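Local coordinates for protein dipicolinate synthase subunit B (Bacillus halodurans, PDB 3LQK) that probably serves as the flavoprotein-type subunit of the synthase that makes dipicolinic acid during spore formation, at residues A[98-103]-A[144-149]; A[123-128]-A[182-187]; A[23-28]-A[60-65]; A[89-94]-A[174-179]. One frame throughout, in Å; residues are numbered along the deposited sequence.

Overall arrangement
The four contacts join helices to one another and to a central, mostly parallel sheet, consistent with a Rossmann-like flavoprotein fold. Along the chain, contact 3 closes before the others open, contact 1 falls between the segments of contact 4, and contact 2 alternates with both. Contacts 2 and 4 are the nearest pair, with centres about 10 Å apart: both use helix 176-184, the chain's last, so tying its end to the sheet, and their strands 126-132 and 89-95 are hydrogen-bonded neighbours. Contact 1 touches contact 2 through Phe103, and contact 3 meets contact 4 through Val24 and Gln27. Contacts 1 and 3, with centres about 25 Å apart, lie on opposite sides of the chain's centre.

Contact 1: residues A[98-103]-A[144-149]; sequences NSTSKF and MRLMAT. With PO4 (phosphate ion), chain B.
Leu146 of helix 140-147 packs over the ring of Phe103 in helix 97-104, a buried, apolar helix-to-helix contact beside the central sheet. Its CD2 lies 4.0 Å from the Phe103 ring centroid and 26° off the ring normal, a CH-pi contact displaced toward the CD2-CE2 rim. The other branch, CD1, lies at the rim of the ring and reaches one turn back along helix 97-104, 4.1 Å from Thr100 CG2. In Thr100 the methyl stands anti to the backbone N, which brings it to the leucine, while OG1 turns back to bond Thr96 O.

The two helices follow strands 89-95 and 126-132, as expected of a Rossmann-like alternation of strand and helix. Phe103 also rests on Val126 and Val128 of the sheet and on Leu113, Ala116 and Leu120 of helix 111-121. With an alanine in place of Phe103 the ring is gone, which would probably leave Leu146 CD2 without its aromatic face and open a gap between helix and sheet.

At the far end of segment 98-103, one phosphate oxygen is held twice: Asn98 ND2 donates to PO4 O4 over 2.9 Å, with an N-H...O angle of 161°, and Ser99 OG donates to the same O4 over 2.8 Å. Gly16 N also bonds this ion, which was probably taken up from the crystallisation liquor and may mark where the phosphate of a flavin binds in relatives.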
loop_
_atom_site.group_PDB
_atom_site.type_symbol
_atom_site.label_atom_id
_atom_site.label_comp_id
_atom_site.label_asym_id
_atom_site.label_seq_id
_atom_site.Cartn_x
_atom_site.Cartn_y
_atom_site.Cartn_z
ATOM N N ASN A 98 -10.368 -9.215 -11.597
ATOM C CA ASN A 98 -9.713 -8.231 -12.443
ATOM C C ASN A 98 -10.349 -6.862 -12.277
ATOM O O ASN A 98 -9.662 -5.891 -12.051
ATOM C CB ASN A 98 -9.849 -8.648 -13.909
ATOM C CG ASN A 98 -9.058 -7.757 -14.810
ATOM O OD1 ASN A 98 -7.823 -7.579 -14.633
ATOM N ND2 ASN A 98 -9.750 -7.121 -15.727
ATOM N N SER A 99 -11.682 -6.775 -12.349
ATOM C CA SER A 99 -12.381 -5.511 -12.128
ATOM C C SER A 99 -12.167 -4.943 -10.729
ATOM O O SER A 99 -12.058 -3.740 -10.554
ATOM C CB SER A 99 -13.870 -5.648 -12.457
ATOM O OG SER A 99 -14.054 -5.652 -13.901
ATOM N N THR A 100 -12.144 -5.811 -9.721
ATOM C CA THR A 100 -11.863 -5.402 -8.342
ATOM C C THR A 100 -10.508 -4.747 -8.228
ATOM O O THR A 100 -10.356 -3.666 -7.625
ATOM C CB THR A 100 -11.894 -6.589 -7.432
ATOM O OG1 THR A 100 -13.186 -7.173 -7.546
ATOM C CG2 THR A 100 -11.660 -6.199 -5.926
ATOM N N SER A 101 -9.498 -5.346 -8.838
ATOM C CA SER A 101 -8.213 -4.710 -8.645
ATOM C C SER A 101 -7.987 -3.458 -9.495
ATOM O O SER A 101 -7.260 -2.578 -9.052
ATOM C CB SER A 101 -7.133 -5.705 -8.812
ATOM N N LYS A 102 -8.642 -3.362 -10.662
ATOM C CA LYS A 102 -8.658 -2.129 -11.377
ATOM C C LYS A 102 -9.400 -1.044 -10.571
ATOM O O LYS A 102 -8.889 0.005 -10.424
ATOM C CB LYS A 102 -9.305 -2.257 -12.733
ATOM C CG LYS A 102 -8.440 -3.060 -13.705
ATOM C CD LYS A 102 -8.836 -2.935 -15.206
ATOM C CE LYS A 102 -10.202 -3.588 -15.527
ATOM N NZ LYS A 102 -10.724 -3.464 -16.955
ATOM N N PHE A 103 -10.592 -1.332 -10.060
ATOM C CA PHE A 103 -11.400 -0.356 -9.371
ATOM C C PHE A 103 -10.606 0.162 -8.130
ATOM O O PHE A 103 -10.456 1.366 -7.939
ATOM C CB PHE A 103 -12.751 -1.037 -9.011
ATOM C CG PHE A 103 -13.769 -0.137 -8.380
ATOM C CD1 PHE A 103 -13.862 1.190 -8.722
ATOM C CD2 PHE A 103 -14.656 -0.642 -7.470
ATOM C CE1 PHE A 103 -14.807 2.022 -8.117
ATOM C CE2 PHE A 103 -15.581 0.190 -6.844
ATOM C CZ PHE A 103 -15.691 1.516 -7.222
HETATM N N MSE A 144 -10.460 -4.810 0.859
HETATM C CA MSE A 144 -10.529 -4.094 2.139
HETATM C C MSE A 144 -10.274 -2.637 1.913
HETATM O O MSE A 144 -10.908 -1.802 2.558
HETATM C CB MSE A 144 -9.521 -4.639 3.132
HETATM C CG MSE A 144 -9.940 -5.953 3.760
HETATM SE SE MSE A 144 -11.776 -5.858 4.422
HETATM C CE MSE A 144 -12.175 -7.736 4.481
ATOM N N ARG A 145 -9.453 -2.265 0.959
ATOM C CA ARG A 145 -9.367 -0.867 0.612
ATOM C C ARG A 145 -10.739 -0.265 0.201
ATOM O O ARG A 145 -11.151 0.734 0.697
ATOM C CB ARG A 145 -8.314 -0.605 -0.454
ATOM C CG ARG A 145 -8.136 0.864 -0.800
ATOM C CD ARG A 145 -7.227 1.152 -1.979
ATOM N NE ARG A 145 -5.943 0.527 -1.843
ATOM C CZ ARG A 145 -5.417 -0.349 -2.691
ATOM N NH1 ARG A 145 -6.032 -0.715 -3.782
ATOM N NH2 ARG A 145 -4.257 -0.878 -2.443
ATOM N N LEU A 146 -11.441 -0.948 -0.672
ATOM C CA LEU A 146 -12.731 -0.469 -1.133
ATOM C C LEU A 146 -13.772 -0.383 -0.001
ATOM O O LEU A 146 -14.536 0.551 0.056
ATOM C CB LEU A 146 -13.237 -1.399 -2.257
ATOM C CG LEU A 146 -12.503 -1.352 -3.598
ATOM C CD1 LEU A 146 -12.856 -2.569 -4.443
ATOM C CD2 LEU A 146 -12.691 -0.031 -4.402
HETATM N N MSE A 147 -13.796 -1.393 0.864
HETATM C CA MSE A 147 -14.742 -1.538 1.984
HETATM C C MSE A 147 -14.627 -0.346 2.922
HETATM O O MSE A 147 -15.617 -0.008 3.602
HETATM C CB MSE A 147 -14.357 -2.758 2.862
HETATM C CG MSE A 147 -14.982 -4.059 2.481
HETATM SE SE MSE A 147 -16.841 -4.104 3.121
HETATM C CE MSE A 147 -16.478 -4.155 5.021
ATOM N N ALA A 148 -13.401 0.213 3.027
ATOM C CA ALA A 148 -13.141 1.364 3.928
ATOM C C ALA A 148 -13.270 2.737 3.241
ATOM O O ALA A 148 -13.142 3.748 3.905
ATOM C CB ALA A 148 -11.708 1.233 4.593
ATOM N N THR A 149 -13.556 2.778 1.940
ATOM C CA THR A 149 -13.491 3.992 1.169
ATOM C C THR A 149 -14.834 4.685 1.175
ATOM O O THR A 149 -15.885 4.008 1.142
ATOM C CB THR A 149 -13.133 3.702 -0.312
ATOM O OG1 THR A 149 -11.832 3.150 -0.369
ATOM C CG2 THR A 149 -13.194 4.943 -1.169
HETATM P P PO4 B . -13.145 -8.396 -16.489
HETATM O O1 PO4 B . -13.014 -9.862 -16.096
HETATM O O2 PO4 B . -12.354 -8.081 -17.748
HETATM O O3 PO4 B . -14.585 -8.007 -16.794
HETATM O O4 PO4 B . -12.614 -7.527 -15.379
#

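Contact 2: residues A[123-128]-A[182-187]; sequences GKPVVV and AALRGQ
Pro125 and Val127, two residues apart on one face of the chain as it enters strand 126-132, present their side chains to Ala183, while Val126 between them points away to the other face of the sheet. Ala183 projects its single methyl at this pair: its CB lies 3.9 Å from Pro125 CB and 3.7 Å from Val127 CG2. The valine reaches it with one branch, for its CG2 stands anti to the carbonyl carbon, while CG1 goes to Thr179 one turn earlier in the helix. With only a methyl at Ala183, the backbones come close here, and the CA atoms of Pro125 and Ala183 are 6.1 Å apart.

The proline ring also lies against the helix backbone, its CG 3.8 Å from Ala183 O. Leu184 starts out pointing away from the strand, but its end swings back, so that CD2 comes within 4.2 Å of Pro125 CG at the margin of the contact. Tyr153 of the neighbouring strand 152-159 touches both Pro125 and Ala183, and Cys89 of strand 89-95 touches Pro125, Val127 and Leu184.

This is the end of helix 176-184 packed on the sheet of a Rossmann-like fold. A Schellman motif closes the helix just beyond the contact: Gly186, with positive phi, is its C-prime residue, and Gln187 N bonds Ala182 O over 2.8 Å. No hydrogen bond crosses between the two segments, so the fit between 123-128 and 182-187 rests on close van der Waals contact and not on directional bonds.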
loop_
_atom_site.group_PDB
_atom_site.type_symbol
_atom_site.label_atom_id
_atom_site.label_comp_id
_atom_site.label_asym_id
_atom_site.label_seq_id
_atom_site.Cartn_x
_atom_site.Cartn_y
_atom_site.Cartn_z
ATOM N N GLY A 123 -20.182 12.147 -5.198
ATOM C CA GLY A 123 -20.502 11.789 -3.834
ATOM C C GLY A 123 -21.630 10.744 -3.725
ATOM O O GLY A 123 -22.188 10.571 -2.664
ATOM N N LYS A 124 -21.964 10.042 -4.797
ATOM C CA LYS A 124 -23.047 9.103 -4.747
ATOM C C LYS A 124 -22.506 7.640 -4.606
ATOM O O LYS A 124 -21.359 7.357 -4.938
ATOM C CB LYS A 124 -23.899 9.238 -6.001
ATOM C CG LYS A 124 -24.585 10.605 -6.205
ATOM C CD LYS A 124 -25.578 10.855 -5.181
ATOM C CE LYS A 124 -26.496 12.057 -5.554
ATOM N NZ LYS A 124 -25.860 13.318 -5.051
ATOM N N PRO A 125 -23.350 6.733 -4.095
ATOM C CA PRO A 125 -22.876 5.407 -3.715
ATOM C C PRO A 125 -22.638 4.433 -4.819
ATOM O O PRO A 125 -23.401 4.371 -5.817
ATOM C CB PRO A 125 -24.014 4.868 -2.840
ATOM C CG PRO A 125 -25.237 5.565 -3.307
ATOM C CD PRO A 125 -24.704 6.999 -3.564
ATOM N N VAL A 126 -21.597 3.632 -4.653
ATOM C CA VAL A 126 -21.367 2.489 -5.525
ATOM C C VAL A 126 -21.475 1.255 -4.672
ATOM O O VAL A 126 -20.846 1.202 -3.593
ATOM C CB VAL A 126 -19.910 2.528 -6.154
ATOM C CG1 VAL A 126 -19.592 1.241 -7.003
ATOM C CG2 VAL A 126 -19.791 3.774 -7.018
ATOM N N VAL A 127 -22.205 0.256 -5.162
ATOM C CA VAL A 127 -22.460 -0.998 -4.458
ATOM C C VAL A 127 -21.883 -2.099 -5.297
ATOM O O VAL A 127 -22.215 -2.207 -6.466
ATOM C CB VAL A 127 -23.953 -1.222 -4.310
ATOM C CG1 VAL A 127 -24.294 -2.676 -3.843
ATOM C CG2 VAL A 127 -24.567 -0.137 -3.390
ATOM N N VAL A 128 -21.021 -2.927 -4.714
ATOM C CA VAL A 128 -20.321 -3.974 -5.437
ATOM C C VAL A 128 -20.670 -5.364 -4.896
ATOM O O VAL A 128 -20.829 -5.553 -3.696
ATOM C CB VAL A 128 -18.747 -3.759 -5.412
ATOM C CG1 VAL A 128 -18.366 -2.393 -6.043
ATOM C CG2 VAL A 128 -18.200 -3.817 -4.089
ATOM N N ALA A 182 -29.597 0.637 1.945
ATOM C CA ALA A 182 -28.765 1.143 3.014
ATOM C C ALA A 182 -27.710 2.111 2.442
ATOM O O ALA A 182 -27.410 3.167 3.058
ATOM C CB ALA A 182 -28.128 0.022 3.833
ATOM N N ALA A 183 -27.170 1.790 1.281
ATOM C CA ALA A 183 -26.190 2.693 0.653
ATOM C C ALA A 183 -26.763 4.086 0.357
ATOM O O ALA A 183 -26.053 5.089 0.399
ATOM C CB ALA A 183 -25.655 2.097 -0.645
ATOM N N LEU A 184 -28.005 4.128 -0.078
ATOM C CA LEU A 184 -28.648 5.410 -0.388
ATOM C C LEU A 184 -28.769 6.270 0.892
ATOM O O LEU A 184 -28.806 7.463 0.816
ATOM C CB LEU A 184 -30.036 5.200 -1.005
ATOM C CG LEU A 184 -30.088 4.646 -2.432
ATOM C CD1 LEU A 184 -31.543 4.372 -2.809
ATOM C CD2 LEU A 184 -29.404 5.659 -3.386
ATOM N N ARG A 185 -28.780 5.647 2.069
ATOM C CA ARG A 185 -28.735 6.402 3.362
ATOM C C ARG A 185 -27.311 6.590 3.885
ATOM O O ARG A 185 -27.108 6.975 5.015
ATOM C CB ARG A 185 -29.469 5.600 4.433
ATOM C CG ARG A 185 -30.950 5.687 4.376
ATOM C CD ARG A 185 -31.542 4.958 5.632
ATOM N NE ARG A 185 -31.628 3.508 5.435
ATOM C CZ ARG A 185 -30.870 2.555 6.002
ATOM N NH1 ARG A 185 -29.870 2.849 6.856
ATOM N NH2 ARG A 185 -31.106 1.266 5.689
ATOM N N GLY A 186 -26.314 6.228 3.114
ATOM C CA GLY A 186 -24.970 6.395 3.584
ATOM C C GLY A 186 -24.487 5.279 4.479
ATOM O O GLY A 186 -23.537 5.476 5.190
ATOM N N GLN A 187 -25.090 4.094 4.407
ATOM C CA GLN A 187 -24.734 2.989 5.321
ATOM C C GLN A 187 -24.401 1.699 4.561
ATOM O O GLN A 187 -25.015 1.403 3.506
ATOM C CB GLN A 187 -25.911 2.651 6.289
ATOM C CG GLN A 187 -26.495 3.779 7.136
ATOM C CD GLN A 187 -25.460 4.430 8.055
ATOM O OE1 GLN A 187 -24.451 3.812 8.418
ATOM N NE2 GLN A 187 -25.699 5.704 8.431
#

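Contact 3: residues A[23-28]-A[60-65]; sequences EVLPQM and INKIKQ
Leu25, in the first turn of helix 25-33, faces Ile63 of helix 58-66 with 7.2 Å between their CA atoms, the closest pair of CA atoms between these two segments. The leucine divides its branches between two neighbours on the opposing helix. Its CD2 meets Ile63 CG1 at 3.7 Å, and its CD1 meets Lys62 CB at 3.9 Å, so the fork spans adjacent residues. In both pairs the side chains pass each other at about a right angle, and branch lies across stem instead of end against end.

Lys62 contributes only the root of its chain. Beyond CG it runs extended and carries its amino group away from segment 23-28, on the exposed side of the helix.

Helix 25-33 links strands 9-13 and 37-41, which are parallel neighbours in the sheet, and so forms the helix of a beta-alpha-beta crossover, the repeating element of Rossmann-like folds; helix 58-66 comes later in the chain and packs beside it. Ile63 touches Leu14 and Pro40, which places this part of the interface close to the sheet.

One turn on from Leu25, the selenomethionine Met28 adds a looser contact, its SE lying 4.2 Å from Ile63 CG2. Its chain is stretched out as far as SE, with CG anti to the backbone N (chi1 -173°), and this carries the selenium across to the isoleucine; Met28 also touches Phe12 and Val38.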
loop_
_atom_site.group_PDB
_atom_site.type_symbol
_atom_site.label_atom_id
_atom_site.label_comp_id
_atom_site.label_asym_id
_atom_site.label_seq_id
_atom_site.Cartn_x
_atom_site.Cartn_y
_atom_site.Cartn_z
ATOM N N GLU A 23 -27.037 -15.157 -12.336
ATOM C CA GLU A 23 -27.151 -14.894 -10.902
ATOM C C GLU A 23 -27.521 -13.429 -10.579
ATOM O O GLU A 23 -28.088 -13.168 -9.507
ATOM C CB GLU A 23 -25.837 -15.297 -10.231
ATOM C CG GLU A 23 -24.575 -14.592 -10.844
ATOM C CD GLU A 23 -23.327 -15.493 -10.895
ATOM O OE1 GLU A 23 -23.463 -16.757 -10.905
ATOM O OE2 GLU A 23 -22.204 -14.908 -10.930
ATOM N N VAL A 24 -27.283 -12.478 -11.492
ATOM C CA VAL A 24 -27.623 -11.067 -11.196
ATOM C C VAL A 24 -28.810 -10.529 -11.991
ATOM O O VAL A 24 -29.427 -9.619 -11.528
ATOM C CB VAL A 24 -26.410 -10.098 -11.351
ATOM C CG1 VAL A 24 -25.299 -10.484 -10.406
ATOM C CG2 VAL A 24 -25.872 -10.115 -12.849
ATOM N N LEU A 25 -29.153 -11.068 -13.173
ATOM C CA LEU A 25 -30.275 -10.474 -13.969
ATOM C C LEU A 25 -31.618 -10.495 -13.225
ATOM O O LEU A 25 -32.388 -9.556 -13.327
ATOM C CB LEU A 25 -30.422 -11.151 -15.343
ATOM C CG LEU A 25 -29.231 -10.805 -16.285
ATOM C CD1 LEU A 25 -29.326 -11.543 -17.622
ATOM C CD2 LEU A 25 -29.118 -9.301 -16.475
ATOM N N PRO A 26 -31.887 -11.562 -12.450
ATOM C CA PRO A 26 -33.101 -11.540 -11.630
ATOM C C PRO A 26 -33.091 -10.376 -10.619
ATOM O O PRO A 26 -34.181 -9.859 -10.239
ATOM C CB PRO A 26 -33.081 -12.901 -10.924
ATOM C CG PRO A 26 -32.253 -13.794 -11.849
ATOM C CD PRO A 26 -31.218 -12.868 -12.413
ATOM N N GLN A 27 -31.897 -9.959 -10.184
ATOM C CA GLN A 27 -31.829 -8.815 -9.249
ATOM C C GLN A 27 -32.028 -7.500 -9.991
ATOM O O GLN A 27 -32.668 -6.564 -9.461
ATOM C CB GLN A 27 -30.518 -8.803 -8.484
ATOM C CG GLN A 27 -30.284 -10.035 -7.654
ATOM C CD GLN A 27 -31.480 -10.372 -6.793
ATOM O OE1 GLN A 27 -32.109 -9.493 -6.169
ATOM N NE2 GLN A 27 -31.825 -11.639 -6.770
HETATM N N MSE A 28 -31.521 -7.436 -11.229
HETATM C CA MSE A 28 -31.813 -6.267 -12.071
HETATM C C MSE A 28 -33.340 -6.118 -12.268
HETATM O O MSE A 28 -33.904 -5.023 -12.216
HETATM C CB MSE A 28 -31.104 -6.408 -13.423
HETATM C CG MSE A 28 -31.208 -5.184 -14.265
HETATM SE SE MSE A 28 -30.528 -5.356 -16.080
HETATM C CE MSE A 28 -28.638 -5.614 -15.659
ATOM N N ILE A 60 -27.817 -10.547 -23.656
ATOM C CA ILE A 60 -28.175 -9.214 -24.141
ATOM C C ILE A 60 -29.673 -9.084 -24.296
ATOM O O ILE A 60 -30.256 -8.124 -23.795
ATOM C CB ILE A 60 -27.471 -8.860 -25.472
ATOM C CG1 ILE A 60 -25.971 -8.663 -25.241
ATOM C CG2 ILE A 60 -28.009 -7.539 -26.065
ATOM C CD1 ILE A 60 -25.181 -8.816 -26.523
ATOM N N ASN A 61 -30.283 -10.043 -24.997
ATOM C CA ASN A 61 -31.731 -10.090 -25.143
ATOM C C ASN A 61 -32.424 -10.013 -23.759
ATOM O O ASN A 61 -33.402 -9.260 -23.579
ATOM C CB ASN A 61 -32.180 -11.356 -25.915
ATOM C CG ASN A 61 -31.506 -11.476 -27.308
ATOM O OD1 ASN A 61 -31.169 -10.460 -27.945
ATOM N ND2 ASN A 61 -31.285 -12.725 -27.774
ATOM N N LYS A 62 -31.925 -10.794 -22.791
ATOM C CA LYS A 62 -32.494 -10.783 -21.435
ATOM C C LYS A 62 -32.441 -9.410 -20.765
ATOM O O LYS A 62 -33.437 -8.932 -20.245
ATOM C CB LYS A 62 -31.815 -11.822 -20.548
ATOM C CG LYS A 62 -31.979 -13.290 -21.056
ATOM C CD LYS A 62 -31.920 -14.353 -19.945
ATOM C CE LYS A 62 -32.370 -15.723 -20.497
ATOM N NZ LYS A 62 -31.843 -16.845 -19.667
ATOM N N ILE A 63 -31.311 -8.719 -20.870
ATOM C CA ILE A 63 -31.234 -7.324 -20.376
ATOM C C ILE A 63 -32.304 -6.462 -21.036
ATOM O O ILE A 63 -33.027 -5.709 -20.360
ATOM C CB ILE A 63 -29.814 -6.742 -20.590
ATOM C CG1 ILE A 63 -28.816 -7.515 -19.722
ATOM C CG2 ILE A 63 -29.758 -5.275 -20.253
ATOM C CD1 ILE A 63 -27.396 -7.199 -20.033
ATOM N N LYS A 64 -32.442 -6.619 -22.354
ATOM C CA LYS A 64 -33.394 -5.800 -23.136
ATOM C C LYS A 64 -34.857 -6.074 -22.791
ATOM O O LYS A 64 -35.676 -5.201 -22.952
ATOM C CB LYS A 64 -33.150 -5.914 -24.637
ATOM C CG LYS A 64 -31.905 -5.062 -25.067
ATOM C CD LYS A 64 -31.631 -5.259 -26.587
ATOM C CE LYS A 64 -30.832 -4.072 -27.267
ATOM N NZ LYS A 64 -31.535 -3.609 -28.582
ATOM N N GLN A 65 -35.137 -7.254 -22.249
ATOM C CA GLN A 65 -36.457 -7.626 -21.739
ATOM C C GLN A 65 -36.713 -7.054 -20.343
ATOM O O GLN A 65 -37.850 -6.958 -19.960
ATOM C CB GLN A 65 -36.619 -9.163 -21.602
ATOM C CG GLN A 65 -36.927 -9.906 -22.880
ATOM C CD GLN A 65 -36.734 -11.467 -22.766
ATOM O OE1 GLN A 65 -36.324 -12.055 -21.706
ATOM N NE2 GLN A 65 -36.993 -12.128 -23.886
#

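Contact 4: residues A[89-94]-A[174-179]; sequences CMVIAP and EALPET
Leu176 packs on Val91 and Ala93 where the first turn of helix 176-184 lies over strand 89-95, a helix-on-sheet contact near the centre of a Rossmann-like fold. The apolar contacts are made by one atom of the helix. Leu176 CD1 lies 3.8 Å from Val91 CG1, and the same methyl stands 4.3 Å from Ala93 CB, a looser approach. Leucine and valine meet tip to tip, each extended toward the other: the leucine CG is anti to its backbone N (chi1 -179°), and in the valine it is CG1 that takes the corresponding place. Val91 and Ala93 are alternate residues on one face of the strand, whereas Ile92 between them points to the other and packs on Val112 and Ala116 of helix 111-121.

The backbones stay well apart, with 8.7 Å between the CA atoms of Val91 and Leu176, and the leucine side chain bridges the interval. It is flanked by Gln27 and Leu31 of helix 25-33 and by Ile155 of strand 152-159, so that, with strand 89-95, three elements of the core surround it.

Polar interactions serve each segment separately, for no hydrogen bond joins 89-94 to 174-179. On the strand side a cis peptide precedes Pro94, whose O accepts a bond from Thr15 OG1. On the helix side Ala175 occupies the N-cap position, and its carbonyl oxygen is gripped twice: Thr179 N donates to Ala175 O over 3.0 Å, and Thr179 OG1 donates to it over 2.9 Å from 45° above the carbonyl plane.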
loop_
_atom_site.group_PDB
_atom_site.type_symbol
_atom_site.label_atom_id
_atom_site.label_comp_id
_atom_site.label_asym_id
_atom_site.label_seq_id
_atom_site.Cartn_x
_atom_site.Cartn_y
_atom_site.Cartn_z
ATOM N N CYS A 89 -27.227 5.704 -7.783
ATOM C CA CYS A 89 -26.399 4.649 -7.292
ATOM C C CYS A 89 -25.902 3.842 -8.460
ATOM O O CYS A 89 -26.615 3.615 -9.445
ATOM C CB CYS A 89 -27.240 3.746 -6.359
ATOM S SG CYS A 89 -26.357 2.271 -5.642
HETATM N N MSE A 90 -24.687 3.348 -8.332
HETATM C CA MSE A 90 -24.147 2.476 -9.320
HETATM C C MSE A 90 -23.890 1.142 -8.669
HETATM O O MSE A 90 -23.234 1.082 -7.621
HETATM C CB MSE A 90 -22.834 3.069 -9.837
HETATM C CG MSE A 90 -22.054 2.198 -10.810
HETATM SE SE MSE A 90 -22.797 2.197 -12.591
HETATM C CE MSE A 90 -21.882 0.653 -13.227
ATOM N N VAL A 91 -24.340 0.070 -9.300
ATOM C CA VAL A 91 -24.074 -1.292 -8.848
ATOM C C VAL A 91 -23.088 -1.922 -9.811
ATOM O O VAL A 91 -23.199 -1.730 -11.027
ATOM C CB VAL A 91 -25.406 -2.137 -8.901
ATOM C CG1 VAL A 91 -25.197 -3.568 -8.394
ATOM C CG2 VAL A 91 -26.509 -1.459 -8.075
ATOM N N ILE A 92 -22.126 -2.691 -9.295
ATOM C CA ILE A 92 -21.272 -3.542 -10.108
ATOM C C ILE A 92 -21.408 -4.938 -9.567
ATOM O O ILE A 92 -20.942 -5.258 -8.443
ATOM C CB ILE A 92 -19.795 -3.169 -10.034
ATOM C CG1 ILE A 92 -19.551 -1.657 -10.308
ATOM C CG2 ILE A 92 -18.941 -4.032 -11.002
ATOM C CD1 ILE A 92 -18.063 -1.285 -10.100
ATOM N N ALA A 93 -22.116 -5.764 -10.333
ATOM C CA ALA A 93 -22.317 -7.133 -9.963
ATOM C C ALA A 93 -22.573 -8.027 -11.166
ATOM O O ALA A 93 -23.422 -7.719 -11.983
ATOM C CB ALA A 93 -23.444 -7.243 -8.936
ATOM N N PRO A 94 -21.835 -9.146 -11.283
ATOM C CA PRO A 94 -20.714 -9.577 -10.457
ATOM C C PRO A 94 -19.537 -8.677 -10.690
ATOM O O PRO A 94 -19.407 -8.079 -11.822
ATOM C CB PRO A 94 -20.424 -11.028 -10.956
ATOM C CG PRO A 94 -20.932 -11.064 -12.309
ATOM C CD PRO A 94 -22.086 -10.101 -12.392
ATOM N N GLU A 174 -29.017 -12.039 -3.788
ATOM C CA GLU A 174 -30.355 -11.718 -3.253
ATOM C C GLU A 174 -30.403 -10.550 -2.313
ATOM O O GLU A 174 -31.483 -9.954 -2.158
ATOM C CB GLU A 174 -30.960 -12.877 -2.430
ATOM C CG GLU A 174 -31.275 -14.048 -3.219
ATOM C CD GLU A 174 -31.821 -15.254 -2.366
ATOM O OE1 GLU A 174 -31.782 -15.236 -1.090
ATOM O OE2 GLU A 174 -32.275 -16.237 -3.010
ATOM N N ALA A 175 -29.298 -10.254 -1.633
ATOM C CA ALA A 175 -29.196 -9.071 -0.768
ATOM C C ALA A 175 -28.954 -7.755 -1.503
ATOM O O ALA A 175 -28.787 -6.714 -0.897
ATOM C CB ALA A 175 -28.117 -9.275 0.324
ATOM N N LEU A 176 -28.977 -7.759 -2.807
ATOM C CA LEU A 176 -28.608 -6.518 -3.539
ATOM C C LEU A 176 -29.528 -5.319 -3.253
ATOM O O LEU A 176 -29.039 -4.246 -2.842
ATOM C CB LEU A 176 -28.452 -6.840 -5.018
ATOM C CG LEU A 176 -28.064 -5.829 -6.094
ATOM C CD1 LEU A 176 -27.287 -6.580 -7.240
ATOM C CD2 LEU A 176 -29.282 -5.184 -6.663
ATOM N N PRO A 177 -30.873 -5.516 -3.288
ATOM C CA PRO A 177 -31.718 -4.368 -3.041
ATOM C C PRO A 177 -31.600 -3.774 -1.690
ATOM O O PRO A 177 -31.610 -2.577 -1.534
ATOM C CB PRO A 177 -33.139 -4.919 -3.243
ATOM C CG PRO A 177 -32.939 -6.007 -4.256
ATOM C CD PRO A 177 -31.647 -6.664 -3.736
ATOM N N GLU A 178 -31.513 -4.612 -0.698
ATOM C CA GLU A 178 -31.285 -4.157 0.659
ATOM C C GLU A 178 -29.973 -3.375 0.779
ATOM O O GLU A 178 -29.926 -2.369 1.482
ATOM C CB GLU A 178 -31.210 -5.375 1.599
ATOM C CG GLU A 178 -32.522 -6.112 1.805
ATOM C CD GLU A 178 -32.921 -7.193 0.711
ATOM O OE1 GLU A 178 -32.236 -7.337 -0.342
ATOM O OE2 GLU A 178 -34.000 -7.875 0.927
ATOM N N THR A 179 -28.916 -3.842 0.114
ATOM C CA THR A 179 -27.630 -3.148 0.119
ATOM C C THR A 179 -27.765 -1.789 -0.530
ATOM O O THR A 179 -27.230 -0.781 -0.042
ATOM C CB THR A 179 -26.545 -3.990 -0.539
ATOM O OG1 THR A 179 -26.517 -5.285 0.111
ATOM C CG2 THR A 179 -25.142 -3.345 -0.475
#